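Local coordinates for protein 2,3-dihydroxy-2,3-dihydrophenylpropionate dehydrogenase (Pseudomonas sp. MC1, PDB 5XTF) that oxidises the cis-dihydrodiol of naphthalene to 1,2-dihydroxynaphthalene with NAD(+), as a tetrameric short-chain dehydrogenase/reductase of aromatic hydrocarbon catabolism, at residues L37-V40 with R41-L45; A61-C64 with N65-D69; D126-F129 with D130-K134; K184-A187 with Y188-A191. All coordinates share one frame; numbering follows the deposited sequence.

Overall arrangement
All four contacts are short lengths of helix flanking the parallel sheet of a Rossmann-type fold, each held by i to i+4 bonds. Contacts 1 and 2 sit on neighbouring helices, 34-46 and 57-67, and touch through an Arg41-Glu66 salt bridge and leucine packing. Contact 1 is partly buried against the sheet and carries a charged pair and a water, whereas contact 2 is a surface helix end. Contacts 3 and 4, on helices 118-150 and 170-190, are partly buried and both meet the second subunit. There polar side-chain ends reach another chain: Asp126 and Lys134 in contact 3, Tyr188 and Glu189 in contact 4. Contact 3 widens into a pi-type turn; contacts 2 and 4 end their helices.

Contact 1 (L37-V40 with R41-L45); sequences LELV and RSFKL
Arg41 starts with CG beside its own backbone N and opposite the carbonyl carbon (chi1 -62°), then runs extended to NE, back along the helix over Leu37 and Glu38. Leu37 turns the other way, its CG opposite the backbone N (chi1 168°), and this lays the isobutyl group against one face of the guanidinium, with Leu37 CG over its centre, 3.6 Å from Arg41 CZ, and CD2 3.5 Å from NH2. Glu38 brings its carboxylate to the guanidinium edge, where OE2 forms a salt bridge with Arg41 NH1 at 2.7 Å. The planes stand 73° apart; the N-H is poorly aimed at OE2, and as a hydrogen bond this short contact is weak. Arg41 NE has a second carboxylate partner, Glu66 of helix 57-67. This length of helix belongs to helix 34-46, the first crossover helix of the Rossmann-type fold, between strands 25-28 and 49-54. A water donates to Glu38 OE1 and accepts from Ser42 OG, each at 2.7 Å, linking the two side chains. On another side Leu39 CB meets Phe43 CD1 at 4.3 Å. Phe43 also packs edge-to-face with Tyr48 and against helix 248-254, while Leu39 lies close to the NAD(+)-binding residues Ile35 and Asn104. Lys44 N bonds Val40 O at 2.9 Å, in the regular i to i+4 pattern.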
loop_
_atom_site.group_PDB
_atom_site.type_symbol
_atom_site.label_atom_id
_atom_site.label_comp_id
_atom_site.label_asym_id
_atom_site.label_seq_id
_atom_site.Cartn_x
_atom_site.Cartn_y
_atom_site.Cartn_z
ATOM N N LEU B 37 -5.523 13.151 -25.736
ATOM C CA LEU B 37 -6.469 13.660 -26.724
ATOM C C LEU B 37 -7.908 13.478 -26.247
ATOM O O LEU B 37 -8.759 14.355 -26.445
ATOM C CB LEU B 37 -6.226 12.958 -28.058
ATOM C CG LEU B 37 -7.201 13.066 -29.231
ATOM C CD1 LEU B 37 -7.441 14.500 -29.640
ATOM C CD2 LEU B 37 -6.606 12.288 -30.392
ATOM N N GLU B 38 -8.189 12.364 -25.572
ATOM C CA GLU B 38 -9.535 12.165 -25.052
ATOM C C GLU B 38 -9.826 13.094 -23.883
ATOM O O GLU B 38 -10.986 13.451 -23.656
ATOM C CB GLU B 38 -9.729 10.710 -24.646
ATOM C CG GLU B 38 -9.774 9.757 -25.834
ATOM C CD GLU B 38 -10.849 10.131 -26.874
ATOM O OE1 GLU B 38 -11.981 10.542 -26.497
ATOM O OE2 GLU B 38 -10.547 10.006 -28.077
ATOM N N LEU B 39 -8.800 13.504 -23.143
ATOM C CA LEU B 39 -9.015 14.493 -22.096
ATOM C C LEU B 39 -9.410 15.838 -22.694
ATOM O O LEU B 39 -10.303 16.523 -22.174
ATOM C CB LEU B 39 -7.760 14.620 -21.232
ATOM C CG LEU B 39 -7.373 13.334 -20.499
ATOM C CD1 LEU B 39 -6.140 13.553 -19.616
ATOM C CD2 LEU B 39 -8.552 12.836 -19.688
ATOM N N VAL B 40 -8.772 16.220 -23.803
ATOM C CA VAL B 40 -9.186 17.420 -24.525
ATOM C C VAL B 40 -10.652 17.325 -24.916
ATOM O O VAL B 40 -11.457 18.213 -24.612
ATOM C CB VAL B 40 -8.306 17.632 -25.763
ATOM C CG1 VAL B 40 -8.927 18.731 -26.656
ATOM C CG2 VAL B 40 -6.895 17.964 -25.350
ATOM N N ARG B 41 -11.018 16.243 -25.598
ATOM C CA ARG B 41 -12.396 16.084 -26.027
ATOM C C ARG B 41 -13.340 16.036 -24.835
ATOM O O ARG B 41 -14.438 16.602 -24.883
ATOM C CB ARG B 41 -12.525 14.830 -26.883
ATOM C CG ARG B 41 -11.699 14.909 -28.147
ATOM C CD ARG B 41 -11.666 13.587 -28.898
ATOM N NE ARG B 41 -10.865 13.696 -30.114
ATOM C CZ ARG B 41 -10.389 12.664 -30.805
ATOM N NH1 ARG B 41 -10.623 11.423 -30.397
ATOM N NH2 ARG B 41 -9.663 12.872 -31.904
ATOM N N SER B 42 -12.925 15.394 -23.743
ATOM C CA SER B 42 -13.832 15.247 -22.609
ATOM C C SER B 42 -14.016 16.558 -21.859
ATOM O O SER B 42 -15.134 16.890 -21.441
ATOM C CB SER B 42 -13.320 14.161 -21.668
ATOM O OG SER B 42 -13.720 12.899 -22.153
ATOM N N PHE B 43 -12.932 17.299 -21.637
ATOM C CA PHE B 43 -13.059 18.537 -20.882
ATOM C C PHE B 43 -13.741 19.610 -21.723
ATOM O O PHE B 43 -14.561 20.387 -21.209
ATOM C CB PHE B 43 -11.685 19.000 -20.386
ATOM C CG PHE B 43 -11.240 18.339 -19.096
ATOM C CD1 PHE B 43 -10.535 17.136 -19.111
ATOM C CD2 PHE B 43 -11.522 18.919 -17.865
ATOM C CE1 PHE B 43 -10.118 16.514 -17.908
ATOM C CE2 PHE B 43 -11.100 18.300 -16.659
ATOM C CZ PHE B 43 -10.408 17.099 -16.692
ATOM N N LYS B 44 -13.436 19.651 -23.023
ATOM C CA LYS B 44 -14.176 20.540 -23.921
ATOM C C LYS B 44 -15.665 20.234 -23.878
ATOM O O LYS B 44 -16.493 21.145 -23.807
ATOM C CB LYS B 44 -13.656 20.406 -25.349
ATOM C CG LYS B 44 -13.929 21.608 -26.213
ATOM C CD LYS B 44 -12.904 22.688 -25.953
ATOM C CE LYS B 44 -13.254 23.942 -26.728
ATOM N NZ LYS B 44 -14.479 24.583 -26.177
ATOM N N LEU B 45 -16.023 18.951 -23.894
ATOM C CA LEU B 45 -17.432 18.583 -23.867
ATOM C C LEU B 45 -18.093 18.975 -22.546
ATOM O O LEU B 45 -19.267 19.363 -22.534
ATOM C CB LEU B 45 -17.571 17.084 -24.138
ATOM C CG LEU B 45 -18.972 16.517 -24.324
ATOM C CD1 LEU B 45 -19.697 17.245 -25.454
ATOM C CD2 LEU B 45 -18.885 15.010 -24.574
HETATM O O HOH W 1 -13.511 11.609 -24.495
#

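Contact 2 (A61-C64 with N65-D69); sequences ALLC and NEFKD
The C-terminal end of helix 57-67 is where Leu63 and Cys64 meet Phe67 and Lys68. Leu63 O takes the N-H of Phe67 at 2.9 Å and, more weakly, that of Glu66 at 3.5 Å. Cys64 O receives Lys68 N at 2.7 Å, a bent bond of 143°. Lys68 is the first residue to leave the helix, with a positive phi of 60°, and the chain turns off there toward strand 72-75. The helix is the crossover between strands 49-54 and 72-75 of the Rossmann-type sheet. Asn65 bonds through its backbone N to Ala61 O at 2.9 Å, while its amide carbon CG folds back to 3.0 Å from the same oxygen.

The Phe67 ring presents its edge to Leu63 O, with CD2 3.4 Å away, and Leu63 CD2 comes no nearer than 4.5 Å to Phe67 CE2. Over one face of that ring lies Glu66 CG, offset toward the rim. Glu66 CG lies anti to the backbone N (chi1 -178°) and the chain stays extended, carrying the carboxylate out to Arg41 of helix 34-46. Leu62 and Leu63 pack on Leu37 of that helix, and Cys64 and Leu63 cover Ile73 of strand 72-75.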
loop_
_atom_site.group_PDB
_atom_site.type_symbol
_atom_site.label_atom_id
_atom_site.label_comp_id
_atom_site.label_asym_id
_atom_site.label_seq_id
_atom_site.Cartn_x
_atom_site.Cartn_y
_atom_site.Cartn_z
ATOM N N ALA B 61 -2.691 19.667 -36.103
ATOM C CA ALA B 61 -3.705 19.689 -37.150
ATOM C C ALA B 61 -4.880 18.798 -36.783
ATOM O O ALA B 61 -6.038 19.121 -37.090
ATOM C CB ALA B 61 -3.094 19.251 -38.480
ATOM N N LEU B 62 -4.601 17.672 -36.126
ATOM C CA LEU B 62 -5.672 16.831 -35.615
ATOM C C LEU B 62 -6.592 17.619 -34.686
ATOM O O LEU B 62 -7.822 17.512 -34.781
ATOM C CB LEU B 62 -5.057 15.628 -34.907
ATOM C CG LEU B 62 -5.867 14.393 -34.511
ATOM C CD1 LEU B 62 -4.883 13.327 -34.055
ATOM C CD2 LEU B 62 -6.872 14.678 -33.398
ATOM N N LEU B 63 -6.018 18.431 -33.791
ATOM C CA LEU B 63 -6.834 19.172 -32.833
ATOM C C LEU B 63 -7.572 20.332 -33.486
ATOM O O LEU B 63 -8.671 20.686 -33.037
ATOM C CB LEU B 63 -5.974 19.699 -31.683
ATOM C CG LEU B 63 -5.468 18.674 -30.667
ATOM C CD1 LEU B 63 -4.647 19.379 -29.607
ATOM C CD2 LEU B 63 -6.649 17.934 -30.025
ATOM N N CYS B 64 -6.978 20.942 -34.529
ATOM C CA CYS B 64 -7.623 22.048 -35.232
ATOM C C CYS B 64 -8.768 21.562 -36.117
ATOM O O CYS B 64 -9.844 22.169 -36.133
ATOM C CB CYS B 64 -6.596 22.816 -36.062
ATOM S SG CYS B 64 -5.413 23.722 -35.039
ATOM N N ASN B 65 -8.557 20.472 -36.856
ATOM C CA ASN B 65 -9.643 19.899 -37.640
ATOM C C ASN B 65 -10.889 19.680 -36.800
ATOM O O ASN B 65 -12.004 19.745 -37.320
ATOM C CB ASN B 65 -9.223 18.564 -38.251
ATOM C CG ASN B 65 -8.102 18.697 -39.249
ATOM O OD1 ASN B 65 -7.694 19.798 -39.616
ATOM N ND2 ASN B 65 -7.603 17.560 -39.707
ATOM N N GLU B 66 -10.727 19.393 -35.508
ATOM C CA GLU B 66 -11.898 19.111 -34.689
ATOM C C GLU B 66 -12.413 20.357 -33.988
ATOM O O GLU B 66 -13.624 20.579 -33.944
ATOM C CB GLU B 66 -11.583 18.009 -33.660
ATOM C CG GLU B 66 -12.788 17.597 -32.781
ATOM C CD GLU B 66 -12.625 16.214 -32.090
ATOM O OE1 GLU B 66 -11.719 15.419 -32.447
ATOM O OE2 GLU B 66 -13.440 15.916 -31.185
ATOM N N PHE B 67 -11.524 21.196 -33.464
ATOM C CA PHE B 67 -11.943 22.280 -32.590
ATOM C C PHE B 67 -11.666 23.656 -33.160
ATOM O O PHE B 67 -11.903 24.651 -32.459
ATOM C CB PHE B 67 -11.257 22.166 -31.222
ATOM C CG PHE B 67 -11.610 20.918 -30.475
ATOM C CD1 PHE B 67 -12.823 20.814 -29.825
ATOM C CD2 PHE B 67 -10.737 19.851 -30.427
ATOM C CE1 PHE B 67 -13.166 19.665 -29.147
ATOM C CE2 PHE B 67 -11.070 18.701 -29.745
ATOM C CZ PHE B 67 -12.293 18.609 -29.107
ATOM N N LYS B 68 -11.157 23.742 -34.392
ATOM C CA LYS B 68 -10.879 25.017 -35.043
ATOM C C LYS B 68 -9.873 25.821 -34.239
ATOM O O LYS B 68 -8.700 25.454 -34.155
ATOM C CB LYS B 68 -12.173 25.824 -35.244
ATOM C CG LYS B 68 -13.108 25.182 -36.245
ATOM C CD LYS B 68 -14.548 25.646 -36.103
ATOM C CE LYS B 68 -15.467 24.828 -37.011
ATOM N NZ LYS B 68 -16.914 25.143 -36.814
ATOM N N ASP B 69 -10.323 26.924 -33.648
ATOM C CA ASP B 69 -9.453 27.793 -32.866
ATOM C C ASP B 69 -9.932 27.961 -31.436
ATOM O O ASP B 69 -9.444 28.859 -30.734
ATOM C CB ASP B 69 -9.335 29.160 -33.542
ATOM C CG ASP B 69 -8.149 29.235 -34.461
ATOM O OD1 ASP B 69 -7.104 28.625 -34.121
ATOM O OD2 ASP B 69 -8.268 29.887 -35.522
#

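Contact 3 (D126-F129 with D130-K134); sequences DEIF and DINVK
Phe129 O is gripped by two backbone donors: Lys134 N at 2.7 Å, in an almost straight bond of 178°, and Val133 N at 3.1 Å, a weak bond. The i to i+5 bond marks a wider pi-type turn in helix 118-150, one of the long helices packed against the sheet of this short-chain dehydrogenase fold. Alongside the wide turn, Asn132 N keeps a regular i to i+4 bond to Ile128 O at 2.7 Å. The Asn132 side chain, its CG opposite the carbonyl carbon (chi1 -63°), sets its amide across Ile128, with Ile128 CG2 3.6 Å from Asn132 ND2. Both ends of that amide have outside partners: OD1 takes the N-H of Ile107 and ND2 bonds Ser175 OG. Asn132 also lies close to the NAD(+)-binding Lys176.

At the subunit interface, Asp126 pairs with Lys134 of the second subunit and Lys134 with Asp126 of the second subunit, both intersubunit salt bridges, while Phe129 packs on Val133 of that chain. Asp130 curls back so that its OD2 comes to 3.0 Å of Asp126 O; both are acceptors, and no hydrogen bond joins them. Phe129 and Val133 run alongside each other, pointing the same way, with Phe129 CD2 4.0 Å from Val133 CG2 of the same chain.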
loop_
_atom_site.group_PDB
_atom_site.type_symbol
_atom_site.label_atom_id
_atom_site.label_comp_id
_atom_site.label_asym_id
_atom_site.label_seq_id
_atom_site.Cartn_x
_atom_site.Cartn_y
_atom_site.Cartn_z
ATOM N N ASP B 126 17.481 7.969 -18.698
ATOM C CA ASP B 126 17.411 9.419 -18.812
ATOM C C ASP B 126 16.141 9.844 -19.537
ATOM O O ASP B 126 15.487 10.825 -19.150
ATOM C CB ASP B 126 18.661 9.934 -19.525
ATOM C CG ASP B 126 19.957 9.620 -18.746
ATOM O OD1 ASP B 126 19.874 9.275 -17.543
ATOM O OD2 ASP B 126 21.065 9.715 -19.329
ATOM N N GLU B 127 15.751 9.102 -20.571
ATOM C CA GLU B 127 14.572 9.509 -21.320
ATOM C C GLU B 127 13.306 9.239 -20.511
ATOM O O GLU B 127 12.385 10.064 -20.490
ATOM C CB GLU B 127 14.545 8.801 -22.676
ATOM C CG GLU B 127 14.092 9.687 -23.824
ATOM C CD GLU B 127 14.287 9.043 -25.199
ATOM O OE1 GLU B 127 15.339 8.396 -25.421
ATOM O OE2 GLU B 127 13.377 9.191 -26.054
ATOM N N ILE B 128 13.271 8.122 -19.782
ATOM C CA ILE B 128 12.068 7.771 -19.035
ATOM C C ILE B 128 11.849 8.750 -17.892
ATOM O O ILE B 128 10.746 9.289 -17.718
ATOM C CB ILE B 128 12.149 6.319 -18.537
ATOM C CG1 ILE B 128 11.855 5.372 -19.693
ATOM C CG2 ILE B 128 11.164 6.075 -17.405
ATOM C CD1 ILE B 128 12.776 4.230 -19.748
ATOM N N PHE B 129 12.900 9.042 -17.131
ATOM C CA PHE B 129 12.709 9.892 -15.964
ATOM C C PHE B 129 12.558 11.366 -16.333
ATOM O O PHE B 129 11.833 12.098 -15.642
ATOM C CB PHE B 129 13.840 9.659 -14.970
ATOM C CG PHE B 129 13.600 8.458 -14.092
ATOM C CD1 PHE B 129 13.798 7.180 -14.579
ATOM C CD2 PHE B 129 13.121 8.615 -12.792
ATOM C CE1 PHE B 129 13.541 6.072 -13.774
ATOM C CE2 PHE B 129 12.858 7.515 -11.983
ATOM C CZ PHE B 129 13.079 6.240 -12.477
ATOM N N ASP B 130 13.197 11.814 -17.425
ATOM C CA ASP B 130 12.959 13.175 -17.896
ATOM C C ASP B 130 11.495 13.388 -18.261
ATOM O O ASP B 130 10.912 14.429 -17.928
ATOM C CB ASP B 130 13.855 13.495 -19.091
ATOM C CG ASP B 130 15.267 13.813 -18.679
ATOM O OD1 ASP B 130 15.443 14.187 -17.499
ATOM O OD2 ASP B 130 16.193 13.681 -19.518
ATOM N N ILE B 131 10.877 12.412 -18.920
ATOM C CA ILE B 131 9.514 12.585 -19.424
ATOM C C ILE B 131 8.473 12.206 -18.385
ATOM O O ILE B 131 7.502 12.938 -18.168
ATOM C CB ILE B 131 9.311 11.762 -20.709
ATOM C CG1 ILE B 131 10.172 12.302 -21.841
ATOM C CG2 ILE B 131 7.845 11.774 -21.096
ATOM C CD1 ILE B 131 10.159 11.406 -23.067
ATOM N N ASN B 132 8.621 11.032 -17.773
ATOM C CA ASN B 132 7.595 10.527 -16.869
ATOM C C ASN B 132 7.649 11.154 -15.487
ATOM O O ASN B 132 6.674 11.032 -14.750
ATOM C CB ASN B 132 7.698 9.013 -16.721
ATOM C CG ASN B 132 7.463 8.288 -18.017
ATOM O OD1 ASN B 132 7.016 8.878 -19.005
ATOM N ND2 ASN B 132 7.743 6.998 -18.023
ATOM N N VAL B 133 8.740 11.828 -15.120
ATOM C CA VAL B 133 8.869 12.369 -13.772
ATOM C C VAL B 133 9.341 13.814 -13.787
ATOM O O VAL B 133 8.647 14.699 -13.280
ATOM C CB VAL B 133 9.816 11.518 -12.908
ATOM C CG1 VAL B 133 9.879 12.089 -11.483
ATOM C CG2 VAL B 133 9.374 10.048 -12.897
ATOM N N LYS B 134 10.526 14.072 -14.347
ATOM C CA LYS B 134 11.078 15.419 -14.262
ATOM C C LYS B 134 10.158 16.445 -14.924
ATOM O O LYS B 134 9.944 17.542 -14.390
ATOM C CB LYS B 134 12.474 15.475 -14.885
ATOM C CG LYS B 134 13.224 16.686 -14.395
ATOM C CD LYS B 134 14.528 16.943 -15.134
ATOM C CE LYS B 134 15.203 18.185 -14.535
ATOM N NZ LYS B 134 16.568 18.441 -15.078
#

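Contact 4 (K184-A187 with Y188-A191)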
loop_
_atom_site.group_PDB
_atom_site.type_symbol
_atom_site.label_atom_id
_atom_site.label_comp_id
_atom_site.label_asym_id
_atom_site.label_seq_id
_atom_site.Cartn_x
_atom_site.Cartn_y
_atom_site.Cartn_z
ATOM N N LYS B 184 1.801 12.222 -3.304
ATOM C CA LYS B 184 1.668 12.321 -1.855
ATOM C C LYS B 184 2.401 13.537 -1.307
ATOM O O LYS B 184 1.878 14.232 -0.429
ATOM C CB LYS B 184 2.182 11.053 -1.187
ATOM C CG LYS B 184 1.567 9.775 -1.710
ATOM C CD LYS B 184 1.801 8.648 -0.700
ATOM C CE LYS B 184 1.999 7.288 -1.362
ATOM N NZ LYS B 184 2.670 6.372 -0.387
ATOM N N ALA B 185 3.626 13.799 -1.792
ATOM C CA ALA B 185 4.420 14.897 -1.244
ATOM C C ALA B 185 3.843 16.255 -1.626
ATOM O O ALA B 185 3.752 17.159 -0.786
ATOM C CB ALA B 185 5.869 14.786 -1.717
ATOM N N LEU B 186 3.451 16.422 -2.886
ATOM C CA LEU B 186 2.912 17.707 -3.311
ATOM C C LEU B 186 1.541 17.975 -2.699
ATOM O O LEU B 186 1.246 19.109 -2.318
ATOM C CB LEU B 186 2.861 17.765 -4.832
ATOM C CG LEU B 186 4.257 17.761 -5.430
ATOM C CD1 LEU B 186 4.167 17.785 -6.937
ATOM C CD2 LEU B 186 5.060 18.946 -4.888
ATOM N N ALA B 187 0.692 16.954 -2.572
ATOM C CA ALA B 187 -0.612 17.188 -1.960
ATOM C C ALA B 187 -0.456 17.643 -0.526
ATOM O O ALA B 187 -1.155 18.557 -0.072
ATOM C CB ALA B 187 -1.474 15.927 -2.015
ATOM N N TYR B 188 0.472 17.024 0.200
ATOM C CA TYR B 188 0.748 17.455 1.563
ATOM C C TYR B 188 1.315 18.865 1.585
ATOM O O TYR B 188 0.895 19.694 2.399
ATOM C CB TYR B 188 1.708 16.478 2.245
ATOM C CG TYR B 188 1.859 16.748 3.722
ATOM C CD1 TYR B 188 0.832 16.444 4.611
ATOM C CD2 TYR B 188 3.015 17.323 4.227
ATOM C CE1 TYR B 188 0.957 16.695 5.961
ATOM C CE2 TYR B 188 3.154 17.572 5.580
ATOM C CZ TYR B 188 2.125 17.257 6.440
ATOM O OH TYR B 188 2.255 17.505 7.786
ATOM N N GLU B 189 2.248 19.161 0.682
ATOM C CA GLU B 189 2.938 20.448 0.717
ATOM C C GLU B 189 2.031 21.604 0.295
ATOM O O GLU B 189 2.127 22.699 0.854
ATOM C CB GLU B 189 4.174 20.397 -0.177
ATOM C CG GLU B 189 4.909 21.718 -0.236
ATOM C CD GLU B 189 6.165 21.664 -1.081
ATOM O OE1 GLU B 189 6.741 20.559 -1.267
ATOM O OE2 GLU B 189 6.571 22.743 -1.568
ATOM N N LEU B 190 1.156 21.392 -0.690
ATOM C CA LEU B 190 0.372 22.477 -1.273
ATOM C C LEU B 190 -0.989 22.673 -0.622
ATOM O O LEU B 190 -1.652 23.671 -0.909
ATOM C CB LEU B 190 0.186 22.235 -2.770
ATOM C CG LEU B 190 1.525 22.116 -3.507
ATOM C CD1 LEU B 190 1.317 21.594 -4.914
ATOM C CD2 LEU B 190 2.301 23.441 -3.509
ATOM N N ALA B 191 -1.422 21.764 0.241
ATOM C CA ALA B 191 -2.672 21.944 0.962
ATOM C C ALA B 191 -2.522 23.124 1.916
ATOM O O ALA B 191 -1.433 23.378 2.410
ATOM C CB ALA B 191 -3.041 20.683 1.718
#
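Leu186 and Leu190 make the apolar side-chain contact of this length of helix, Leu190 CD1 resting 4.1 Å from Leu186 CB. Leu190 CG sits opposite the carbonyl carbon (chi1 -58°), which lays the side chain back over the preceding turn, with CG 3.2 Å from Leu186 O. That oxygen accepts Leu190 N at 2.8 Å. One residue earlier Glu189 N bonds Ala185 O at 2.9 Å, and two earlier Tyr188 N reaches Lys184 O at 3.2 Å. The last bond, from Ala191 N to Ala187 O, is also 3.2 Å but comes in from above the carbonyl plane, and Ala191 is where the chain leaves helix 170-190.

Around this shell, Ala187 and Leu190 press on Val196 of strand 195-201, which follows the helix in a beta-alpha-beta unit, and Leu186 and Leu190 reach Ile140 and Leu144 of helix 118-150. Tyr188 and Glu189 both have CG anti to the backbone N (Glu189 chi1 178°): the tyrosine hydroxyl leads away to bond Arg277 of the second subunit, and the extended Glu189 chain passes Leu186, its OE2 taking the backbone N-H of Ile114 there. Ala187 meets Leu275 of the third subunit. Backbone bonds thus hold the helix end, the leucines pack both on their own chain and on Ser170 and Ile114 of the second subunit, and the hydroxyl and carboxylate add directional hydrogen bonds to that interface.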